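Local structure of soluble epoxide hydrolase (Bacillus megaterium, 4INZ) at residues G27-Y32 / L77-S82; R73-S78 / L214-Y219; L110-W115 / L134-G139; I119-A124 / G139-T144. The protein is a soluble epoxide hydrolase of the alpha/beta hydrolase fold family. The protein carries 1 engineered substitution. All coordinates share one frame; numbering follows the deposited sequence.

In the fold
Contact 3 lies deepest, where two parallel strands of the central sheet meet through backbone hydrogen bonds and aliphatic side chains. Contact 4 adjoins it and shares G139. There the beta-alpha-beta unit of these strands supplies helix 115-126, and the chemistry turns to an indole packed by a histidine and prolines. Contact 2 is also buried, but it joins a loop to helix 213-220 through tyrosines and a methionine. Contact 1 is partly exposed and the most polar in its side chains. It holds the same loop against strand 28-36, near one edge of the sheet. Contacts 1 and 2 touch and share L77 and S78, whereas contact 1 does not touch contacts 3 or 4.

Contact 1: G27-Y32 / L77-S82; sequences GVNLHY and LSEKPS
E79 grips the strand at N29 with both its backbone and its side chain. Its N-H bonds to N29 O, with 2.8 Å between E79 N and that oxygen. The side chain then reaches back past N29 to the peptide before it, between V28 and N29. E79 CB lies 3.4 Å from N29 O and also approaches V28 CB. CG is anti to the E79 backbone N (chi1 -174°), and the chain stays extended beyond it. This carries CD to 3.9 Å from V28 CA. At the tip, OE1 accepts from N29 N at 2.8 Å, on the anti side of the carboxylate and 30° out of its plane. OE2 turns toward G27 O, a distant neighbour and not a bond. The N29 amide group bonds instead to N24 through its OD1.

The strand belongs to the antiparallel end of the mixed alpha/beta hydrolase sheet. The segment 77-82 is part of the loop that leaves strand 66-70, and it runs nearly antiparallel to strand 28-36 without being a strand itself.

One residue earlier, S78 OG accepts from H31 N at 2.8 Å and also bonds to D71 O, so two backbone groups fix the hydroxyl. D71 holds the H31 ring too, through ND1. L77 lies alongside H31. Its CD1 sits over the imidazole face, 3.9 Å from the ring centroid, while L77 CB is 3.7 Å from H31 CG. Farther along, P81 CG meets V28 CG1 at 4.2 Å.

Contact 2: R73-S78 / L214-Y219; sequences RGYNLS and LSMLSY
Y75, Y219 and M216 carry most of the buried surface here. M216 CG lies over one face of the Y75 ring, 3.8 Å from the centroid, and the two side chains cross at about a right angle. The M216 sulfur sits over the same ring, a Met-aromatic contact, but M216 has two conformers, so the placing of its end is less certain. Y75 turns its edge toward the face of Y219 in an offset edge-to-face pair, with planes at 76° and Y75 CE1 3.9 Å from Y219 CE1. Y75 OH and M216 O share a bridging water.

Helix 213-220 belongs to the helical insertion between strands 131-137 and 248-253, which forms the cap in epoxide hydrolases of this fold. The contact thus joins the cap to the loop after strand 66-70.

The Y219 hydroxyl donates to R73 O, 2.7 Å from OH to O, in the carbonyl plane and on a lone pair. The guanidinium of R73 instead makes a salt bridge with D95. Close packing follows at G74, whose CA is 3.5 Å from S215 CB. S215 OG bonds to Y87. Beyond Y75 the loop reverses in a type II' turn, closed by S78 N to Y75 O.

Contact 3: L110-W115 / L134-G139; sequences LVVHDW and LIAFNG
V112 and L110 are tied to the strand 134-137 by alternating backbone bonds. F137 N gives to V112 O and I135 N to L110 O, both at 2.8 Å and nearly straight, with N-H...O angles of 172° and 174°. V112 N returns one to I135 O at 2.9 Å. Farther along, D114 N reaches N138 O, also at 2.9 Å, and continues the backbone pairing beyond V112. V111 CA adds a CA-H...O contact to I135 O.

The two strands are neighbours in the parallel part of the sheet, and helix 115-126 links them in a beta-alpha-beta crossover. D114 sits at the sharp turn between strand 108-112 and that helix, with positive phi. Its place and the sequence around it are consistent with the nucleophile elbow of the alpha/beta hydrolase fold. D114 OD2 accepts from F47 N and, weakly, from W115 N. A bound PEG lies about 5 Å from its side chain.

Side chains pack on both faces. On the helix 115-126 face, the extended first torsion of L134 (chi1 176°), together with its chi2, brings CD1 to L110. This methyl is 3.4 Å from L110 O and also touches L110 CB. V112 CG2, lodged between its own backbone N and carbonyl carbon, meets A136 CB at 3.8 Å. V111 and I135 point to the other face. There V111 CG1 abuts F137 CE2 at 3.6 Å, near the plane of the phenyl ring and so at its edge, where V112 O also lies.

Contact 4: I119-A124 / G139-T144; sequences IGWTFA and GPHPYT
W121 CD1 meets P140 O at 3.2 Å, just after G139, whose own carbonyl is linked to the indole by a water. That water accepts from W121 NE1 at the indole edge, in its plane, and gives a weak bond to G139 O. The CB of P140 points away from the helix, and the side chain comes about 4 Å from a bound PEG.

H141 makes the main aromatic contact. Chi1 near 180° (176°) swings its ring away from its own N and across the indole. The edge bearing CD2 is directed at the face of the six-membered ring, an edge-to-face pair with planes at 81° and centroids 4.7 Å apart. CD2 comes 3.6 Å from W121 CZ3. H141 CA covers the five-membered ring, 4.0 Å from its centroid. NE2 is bonded to Y125 OH.

The segment 139-144 leads out of strand 131-137 into helix 142-151, the first helix of the insertion between the sheet strands 131-137 and 248-253. W121 is on helix 115-126, which packs on the sheet, and its side chain also touches L134 and A136 of strand 131-137.

P142 follows, with its CD 3.4 Å from W121 CB and close to W121 CG. The same CD lies over a face of the H141 ring. T144 N donates to H141 ND1 at 3.3 Å, in the imidazole plane; H141 is the N-cap of helix 142-151.

Contact 1: G27-Y32 / L77-S82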
# COMPACT_ATOMS: atom_id res chain seq x y z
N GLY A 27 20.02 -2.65 4.58
CA GLY A 27 20.95 -2.53 3.47
C GLY A 27 20.61 -1.46 2.45
O GLY A 27 21.29 -1.34 1.42
N VAL A 28 19.58 -0.67 2.72
CA VAL A 28 19.16 0.39 1.81
C VAL A 28 18.85 1.68 2.56
O VAL A 28 18.56 1.65 3.75
CB VAL A 28 17.92 -0.03 0.99
CG1 VAL A 28 18.18 -1.34 0.26
CG2 VAL A 28 16.70 -0.16 1.89
N ASN A 29 18.92 2.81 1.85
CA ASN A 29 18.49 4.09 2.40
C ASN A 29 17.08 4.38 1.93
O ASN A 29 16.85 4.52 0.72
CB ASN A 29 19.41 5.22 1.93
CG ASN A 29 20.80 5.15 2.54
OD1 ASN A 29 20.97 4.75 3.69
ND2 ASN A 29 21.80 5.53 1.76
N LEU A 30 16.14 4.45 2.86
CA LEU A 30 14.76 4.77 2.52
C LEU A 30 14.43 6.21 2.89
O LEU A 30 14.76 6.67 3.98
CB LEU A 30 13.79 3.83 3.23
CG LEU A 30 13.93 2.34 2.94
CD1 LEU A 30 12.82 1.60 3.64
CD2 LEU A 30 13.90 2.08 1.45
N HIS A 31 13.77 6.90 1.97
CA HIS A 31 13.32 8.27 2.19
C HIS A 31 11.92 8.29 2.82
O HIS A 31 11.10 7.42 2.54
CB HIS A 31 13.29 9.01 0.85
CG HIS A 31 12.76 10.41 0.95
ND1 HIS A 31 11.45 10.74 0.64
CD2 HIS A 31 13.37 11.57 1.28
CE1 HIS A 31 11.28 12.04 0.80
NE2 HIS A 31 12.42 12.57 1.19
N TYR A 32 11.65 9.26 3.68
CA TYR A 32 10.31 9.35 4.29
C TYR A 32 9.93 10.78 4.62
O TYR A 32 10.80 11.64 4.78
CB TYR A 32 10.20 8.48 5.55
CG TYR A 32 11.11 8.89 6.70
CD1 TYR A 32 12.37 8.34 6.84
CD2 TYR A 32 10.70 9.82 7.64
CE1 TYR A 32 13.20 8.70 7.88
CE2 TYR A 32 11.53 10.19 8.70
CZ TYR A 32 12.78 9.62 8.81
OH TYR A 32 13.63 9.98 9.85
N LEU A 77 12.57 8.94 -3.79
CA LEU A 77 13.95 9.18 -3.37
C LEU A 77 14.60 8.01 -2.63
O LEU A 77 15.77 8.07 -2.26
CB LEU A 77 14.04 10.47 -2.54
CG LEU A 77 13.73 11.75 -3.33
CD1 LEU A 77 13.52 12.94 -2.39
CD2 LEU A 77 14.82 12.07 -4.36
N SER A 78 13.83 6.95 -2.40
CA SER A 78 14.40 5.78 -1.75
C SER A 78 15.36 5.05 -2.67
O SER A 78 15.25 5.14 -3.89
CB SER A 78 13.29 4.83 -1.27
OG SER A 78 12.62 5.40 -0.16
N GLU A 79 16.31 4.34 -2.07
CA GLU A 79 17.29 3.58 -2.82
C GLU A 79 16.61 2.60 -3.79
O GLU A 79 15.50 2.12 -3.53
CB GLU A 79 18.21 2.84 -1.85
CG GLU A 79 19.37 2.12 -2.51
CD GLU A 79 20.51 1.86 -1.55
OE1 GLU A 79 20.51 2.43 -0.44
OE2 GLU A 79 21.41 1.07 -1.91
N LYS A 80 17.29 2.33 -4.90
CA LYS A 80 16.77 1.44 -5.93
C LYS A 80 17.73 0.29 -6.21
O LYS A 80 18.43 0.28 -7.24
CB LYS A 80 16.47 2.23 -7.21
CG LYS A 80 15.39 3.31 -7.01
CD LYS A 80 15.52 4.45 -8.01
CE LYS A 80 16.28 5.64 -7.43
NZ LYS A 80 15.52 6.39 -6.38
N PRO A 81 17.78 -0.69 -5.30
CA PRO A 81 18.73 -1.80 -5.45
C PRO A 81 18.44 -2.62 -6.70
O PRO A 81 17.29 -2.67 -7.15
CB PRO A 81 18.50 -2.63 -4.19
CG PRO A 81 17.11 -2.28 -3.74
CD PRO A 81 16.96 -0.83 -4.08
N SER A 82 19.47 -3.26 -7.24
CA SER A 82 19.34 -4.09 -8.43
C SER A 82 18.83 -5.48 -8.10
O SER A 82 19.03 -5.97 -6.99
CB SER A 82 20.70 -4.23 -9.13
OG SER A 82 21.10 -3.01 -9.73

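Contact 2: R73-S78 / L214-Y219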
# COMPACT_ATOMS: atom_id res chain seq x y z
N ARG A 73 11.15 0.90 -1.00
CA ARG A 73 12.37 0.74 -1.79
C ARG A 73 12.02 0.77 -3.27
O ARG A 73 11.02 0.18 -3.69
CB ARG A 73 13.15 -0.53 -1.41
CG ARG A 73 12.38 -1.84 -1.57
CD ARG A 73 13.30 -3.05 -1.39
NE ARG A 73 13.95 -3.08 -0.08
CZ ARG A 73 15.18 -3.55 0.13
NH1 ARG A 73 15.90 -4.03 -0.89
NH2 ARG A 73 15.71 -3.55 1.35
N GLY A 74 12.84 1.47 -4.04
CA GLY A 74 12.61 1.59 -5.47
C GLY A 74 11.80 2.82 -5.85
O GLY A 74 11.82 3.24 -7.00
N TYR A 75 11.08 3.40 -4.88
CA TYR A 75 10.19 4.53 -5.14
C TYR A 75 10.77 5.90 -4.79
O TYR A 75 11.45 6.06 -3.77
CB TYR A 75 8.89 4.38 -4.34
CG TYR A 75 7.89 3.41 -4.91
CD1 TYR A 75 8.02 2.04 -4.72
CD2 TYR A 75 6.79 3.86 -5.64
CE1 TYR A 75 7.08 1.15 -5.23
CE2 TYR A 75 5.86 2.98 -6.15
CZ TYR A 75 6.01 1.62 -5.95
OH TYR A 75 5.08 0.75 -6.45
N ASN A 76 10.46 6.89 -5.62
CA ASN A 76 10.82 8.28 -5.36
C ASN A 76 12.30 8.40 -4.97
O ASN A 76 13.17 8.00 -5.74
CB ASN A 76 9.91 8.87 -4.27
CG ASN A 76 10.02 10.38 -4.14
OD1 ASN A 76 10.30 11.07 -5.11
ND2 ASN A 76 9.82 10.89 -2.93
N LEU A 77 12.57 8.94 -3.79
CA LEU A 77 13.95 9.18 -3.37
C LEU A 77 14.60 8.01 -2.63
O LEU A 77 15.77 8.07 -2.26
CB LEU A 77 14.04 10.47 -2.54
CG LEU A 77 13.73 11.75 -3.33
CD1 LEU A 77 13.52 12.94 -2.39
CD2 LEU A 77 14.82 12.07 -4.36
N SER A 78 13.83 6.95 -2.40
CA SER A 78 14.40 5.78 -1.75
C SER A 78 15.36 5.05 -2.67
O SER A 78 15.25 5.14 -3.89
CB SER A 78 13.29 4.83 -1.27
OG SER A 78 12.62 5.40 -0.16
N LEU A 214 11.51 0.24 -13.16
CA LEU A 214 11.99 -1.14 -13.10
C LEU A 214 11.80 -1.71 -11.70
O LEU A 214 11.25 -2.80 -11.52
CB LEU A 214 13.46 -1.23 -13.53
CG LEU A 214 14.09 -2.62 -13.42
CD1 LEU A 214 13.29 -3.65 -14.21
CD2 LEU A 214 15.54 -2.59 -13.90
N SER A 215 12.24 -0.95 -10.69
CA SER A 215 12.07 -1.35 -9.30
C SER A 215 10.60 -1.56 -8.96
O SER A 215 10.24 -2.55 -8.32
CB SER A 215 12.64 -0.28 -8.37
OG SER A 215 14.04 -0.17 -8.52
N MET A 216 9.75 -0.62 -9.37
CA MET A 216 8.34 -0.71 -9.06
C MET A 216 7.74 -2.01 -9.64
O MET A 216 7.03 -2.73 -8.94
CB MET A 216 7.61 0.55 -9.55
CG MET A 216 8.19 1.83 -8.92
SD MET A 216 7.93 3.39 -9.80
CE MET A 216 6.17 3.64 -9.53
N LEU A 217 8.05 -2.30 -10.90
CA LEU A 217 7.54 -3.51 -11.55
C LEU A 217 8.13 -4.78 -10.94
O LEU A 217 7.48 -5.84 -10.95
CB LEU A 217 7.82 -3.47 -13.06
CG LEU A 217 7.06 -2.36 -13.79
CD1 LEU A 217 7.53 -2.18 -15.24
CD2 LEU A 217 5.55 -2.62 -13.74
N SER A 218 9.33 -4.67 -10.39
CA SER A 218 10.02 -5.82 -9.80
C SER A 218 9.21 -6.46 -8.67
O SER A 218 9.24 -7.68 -8.49
CB SER A 218 11.42 -5.44 -9.31
OG SER A 218 12.27 -5.15 -10.41
N TYR A 219 8.49 -5.65 -7.90
CA TYR A 219 7.59 -6.16 -6.88
C TYR A 219 6.66 -7.21 -7.47
O TYR A 219 6.49 -8.29 -6.91
CB TYR A 219 6.72 -5.03 -6.33
CG TYR A 219 7.38 -4.09 -5.36
CD1 TYR A 219 8.34 -3.18 -5.78
CD2 TYR A 219 6.99 -4.06 -4.03
CE1 TYR A 219 8.91 -2.30 -4.89
CE2 TYR A 219 7.55 -3.19 -3.13
CZ TYR A 219 8.51 -2.31 -3.56
OH TYR A 219 9.07 -1.44 -2.66
O HOH W 1 5.44 -1.88 -6.78

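Contact 3: L110-W115 / L134-G139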
# COMPACT_ATOMS: atom_id res chain seq x y z
N LEU A 110 -0.39 1.16 11.99
CA LEU A 110 0.06 0.94 10.62
C LEU A 110 -1.07 1.22 9.63
O LEU A 110 -2.16 0.63 9.73
CB LEU A 110 0.57 -0.49 10.46
CG LEU A 110 1.34 -0.80 9.18
CD1 LEU A 110 2.61 0.03 9.12
CD2 LEU A 110 1.67 -2.30 9.10
N VAL A 111 -0.83 2.11 8.67
CA VAL A 111 -1.85 2.54 7.71
C VAL A 111 -1.38 2.19 6.30
O VAL A 111 -0.30 2.62 5.89
CB VAL A 111 -2.08 4.05 7.81
CG1 VAL A 111 -3.28 4.48 6.95
CG2 VAL A 111 -2.30 4.44 9.26
N VAL A 112 -2.16 1.41 5.56
CA VAL A 112 -1.62 0.76 4.37
C VAL A 112 -2.57 0.77 3.18
O VAL A 112 -3.78 0.82 3.35
CB VAL A 112 -1.21 -0.70 4.68
CG1 VAL A 112 -0.20 -0.74 5.83
CG2 VAL A 112 -2.44 -1.53 5.04
N HIS A 113 -1.99 0.68 1.97
CA HIS A 113 -2.76 0.78 0.73
C HIS A 113 -2.03 0.01 -0.38
O HIS A 113 -0.81 0.11 -0.51
CB HIS A 113 -2.88 2.27 0.35
CG HIS A 113 -3.52 2.53 -0.98
ND1 HIS A 113 -4.79 2.10 -1.31
CD2 HIS A 113 -3.08 3.24 -2.04
CE1 HIS A 113 -5.09 2.51 -2.53
NE2 HIS A 113 -4.06 3.20 -3.00
N ASP A 114 -2.78 -0.77 -1.16
CA ASP A 114 -2.27 -1.40 -2.38
C ASP A 114 -1.07 -2.31 -2.07
O ASP A 114 -1.18 -3.18 -1.20
CB ASP A 114 -1.96 -0.32 -3.44
CG ASP A 114 -1.70 -0.89 -4.82
OD1 ASP A 114 -2.68 -1.15 -5.57
OD2 ASP A 114 -0.51 -1.07 -5.18
N TRP A 115 0.08 -2.12 -2.73
CA TRP A 115 1.26 -2.92 -2.39
C TRP A 115 1.62 -2.74 -0.91
O TRP A 115 2.07 -3.68 -0.26
CB TRP A 115 2.48 -2.58 -3.28
CG TRP A 115 2.79 -3.67 -4.26
CD1 TRP A 115 2.57 -3.64 -5.61
CD2 TRP A 115 3.35 -4.96 -3.97
NE1 TRP A 115 2.97 -4.83 -6.18
CE2 TRP A 115 3.45 -5.66 -5.20
CE3 TRP A 115 3.78 -5.58 -2.80
CZ2 TRP A 115 3.95 -6.96 -5.27
CZ3 TRP A 115 4.29 -6.87 -2.88
CH2 TRP A 115 4.37 -7.54 -4.11
N LEU A 134 -4.26 -1.61 12.93
CA LEU A 134 -4.04 -1.60 11.49
C LEU A 134 -5.20 -0.92 10.78
O LEU A 134 -6.36 -1.23 11.03
CB LEU A 134 -3.90 -3.04 10.97
CG LEU A 134 -3.76 -3.20 9.46
CD1 LEU A 134 -2.42 -2.64 9.00
CD2 LEU A 134 -3.91 -4.67 9.05
N ILE A 135 -4.87 0.03 9.90
CA ILE A 135 -5.87 0.67 9.06
C ILE A 135 -5.52 0.34 7.61
O ILE A 135 -4.47 0.76 7.12
CB ILE A 135 -5.90 2.19 9.26
CG1 ILE A 135 -6.17 2.52 10.73
CG2 ILE A 135 -6.94 2.83 8.34
CD1 ILE A 135 -6.19 4.01 11.04
N ALA A 136 -6.38 -0.42 6.96
CA ALA A 136 -6.10 -0.89 5.61
C ALA A 136 -7.08 -0.31 4.59
O ALA A 136 -8.29 -0.41 4.78
CB ALA A 136 -6.14 -2.41 5.56
N PHE A 137 -6.54 0.27 3.52
CA PHE A 137 -7.33 0.74 2.39
C PHE A 137 -7.33 -0.32 1.28
O PHE A 137 -6.81 -1.42 1.47
CB PHE A 137 -6.78 2.08 1.87
CG PHE A 137 -6.94 3.21 2.84
CD1 PHE A 137 -7.99 4.12 2.71
CD2 PHE A 137 -6.05 3.37 3.90
CE1 PHE A 137 -8.15 5.17 3.62
CE2 PHE A 137 -6.20 4.41 4.82
CZ PHE A 137 -7.25 5.31 4.68
N ASN A 138 -7.90 0.01 0.12
CA ASN A 138 -7.97 -0.94 -0.99
C ASN A 138 -6.65 -1.67 -1.22
O ASN A 138 -5.62 -1.03 -1.38
CB ASN A 138 -8.39 -0.23 -2.28
CG ASN A 138 -9.81 0.25 -2.22
OD1 ASN A 138 -10.65 -0.16 -3.03
ND2 ASN A 138 -10.09 1.11 -1.25
N GLY A 139 -6.70 -3.00 -1.25
CA GLY A 139 -5.51 -3.81 -1.43
C GLY A 139 -5.81 -5.21 -0.94
O GLY A 139 -6.88 -5.46 -0.40

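Contact 4: I119-A124 / G139-T144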
# COMPACT_ATOMS: atom_id res chain seq x y z
N ILE A 119 2.10 -5.78 1.81
CA ILE A 119 3.24 -5.84 2.72
C ILE A 119 2.77 -5.72 4.17
O ILE A 119 3.17 -6.50 5.03
CB ILE A 119 4.26 -4.73 2.41
CG1 ILE A 119 4.81 -4.90 0.99
CG2 ILE A 119 5.39 -4.73 3.44
CD1 ILE A 119 5.48 -3.64 0.42
N GLY A 120 1.91 -4.74 4.43
CA GLY A 120 1.47 -4.42 5.77
C GLY A 120 0.64 -5.51 6.44
O GLY A 120 0.83 -5.76 7.63
N TRP A 121 -0.28 -6.12 5.70
CA TRP A 121 -1.04 -7.25 6.24
C TRP A 121 -0.06 -8.34 6.64
O TRP A 121 -0.14 -8.90 7.74
CB TRP A 121 -2.02 -7.81 5.20
CG TRP A 121 -3.36 -7.09 5.06
CD1 TRP A 121 -3.79 -6.36 3.99
CD2 TRP A 121 -4.46 -7.11 6.00
NE1 TRP A 121 -5.06 -5.89 4.21
CE2 TRP A 121 -5.50 -6.33 5.43
CE3 TRP A 121 -4.65 -7.68 7.26
CZ2 TRP A 121 -6.72 -6.13 6.08
CZ3 TRP A 121 -5.87 -7.47 7.90
CH2 TRP A 121 -6.88 -6.71 7.31
N THR A 122 0.86 -8.65 5.73
CA THR A 122 1.85 -9.70 5.97
C THR A 122 2.68 -9.37 7.21
O THR A 122 2.92 -10.24 8.06
CB THR A 122 2.75 -9.90 4.75
OG1 THR A 122 1.94 -10.25 3.61
CG2 THR A 122 3.76 -11.02 5.00
N PHE A 123 3.11 -8.12 7.33
CA PHE A 123 3.88 -7.68 8.48
C PHE A 123 3.08 -7.81 9.78
O PHE A 123 3.61 -8.25 10.80
CB PHE A 123 4.34 -6.23 8.30
CG PHE A 123 5.10 -5.70 9.48
CD1 PHE A 123 6.45 -6.00 9.65
CD2 PHE A 123 4.46 -4.94 10.45
CE1 PHE A 123 7.15 -5.52 10.75
CE2 PHE A 123 5.15 -4.46 11.55
CZ PHE A 123 6.50 -4.76 11.70
N ALA A 124 1.81 -7.41 9.75
CA ALA A 124 0.96 -7.49 10.94
C ALA A 124 0.77 -8.93 11.39
O ALA A 124 0.75 -9.23 12.58
CB ALA A 124 -0.39 -6.82 10.69
N GLY A 139 -6.70 -3.00 -1.25
CA GLY A 139 -5.51 -3.81 -1.43
C GLY A 139 -5.81 -5.21 -0.94
O GLY A 139 -6.88 -5.46 -0.40
N PRO A 140 -4.87 -6.14 -1.12
CA PRO A 140 -5.19 -7.55 -0.85
C PRO A 140 -5.00 -7.99 0.61
O PRO A 140 -3.91 -7.83 1.17
CB PRO A 140 -4.22 -8.30 -1.76
CG PRO A 140 -2.99 -7.40 -1.78
CD PRO A 140 -3.54 -5.98 -1.73
N HIS A 141 -6.06 -8.54 1.21
CA HIS A 141 -5.90 -9.30 2.44
C HIS A 141 -5.27 -10.63 2.06
O HIS A 141 -5.66 -11.23 1.07
CB HIS A 141 -7.26 -9.54 3.12
CG HIS A 141 -7.17 -10.38 4.35
ND1 HIS A 141 -7.38 -11.75 4.33
CD2 HIS A 141 -6.89 -10.06 5.63
CE1 HIS A 141 -7.23 -12.23 5.55
NE2 HIS A 141 -6.93 -11.23 6.36
N PRO A 142 -4.27 -11.08 2.83
CA PRO A 142 -3.51 -12.28 2.43
C PRO A 142 -4.38 -13.48 2.06
O PRO A 142 -4.04 -14.21 1.13
CB PRO A 142 -2.67 -12.58 3.67
CG PRO A 142 -2.42 -11.23 4.26
CD PRO A 142 -3.72 -10.47 4.05
N TYR A 143 -5.48 -13.69 2.77
CA TYR A 143 -6.27 -14.91 2.56
C TYR A 143 -7.44 -14.71 1.61
O TYR A 143 -7.64 -15.51 0.70
CB TYR A 143 -6.73 -15.51 3.89
CG TYR A 143 -5.60 -16.11 4.70
CD1 TYR A 143 -4.90 -15.34 5.62
CD2 TYR A 143 -5.23 -17.44 4.54
CE1 TYR A 143 -3.86 -15.88 6.36
CE2 TYR A 143 -4.20 -17.99 5.27
CZ TYR A 143 -3.52 -17.21 6.18
OH TYR A 143 -2.49 -17.75 6.92
N THR A 144 -8.23 -13.66 1.83
CA THR A 144 -9.39 -13.45 0.97
C THR A 144 -8.97 -13.16 -0.47
O THR A 144 -9.70 -13.51 -1.40
CB THR A 144 -10.34 -12.35 1.49
OG1 THR A 144 -9.69 -11.07 1.47
CG2 THR A 144 -10.83 -12.67 2.91
O HOH W 2 -6.36 -4.20 2.27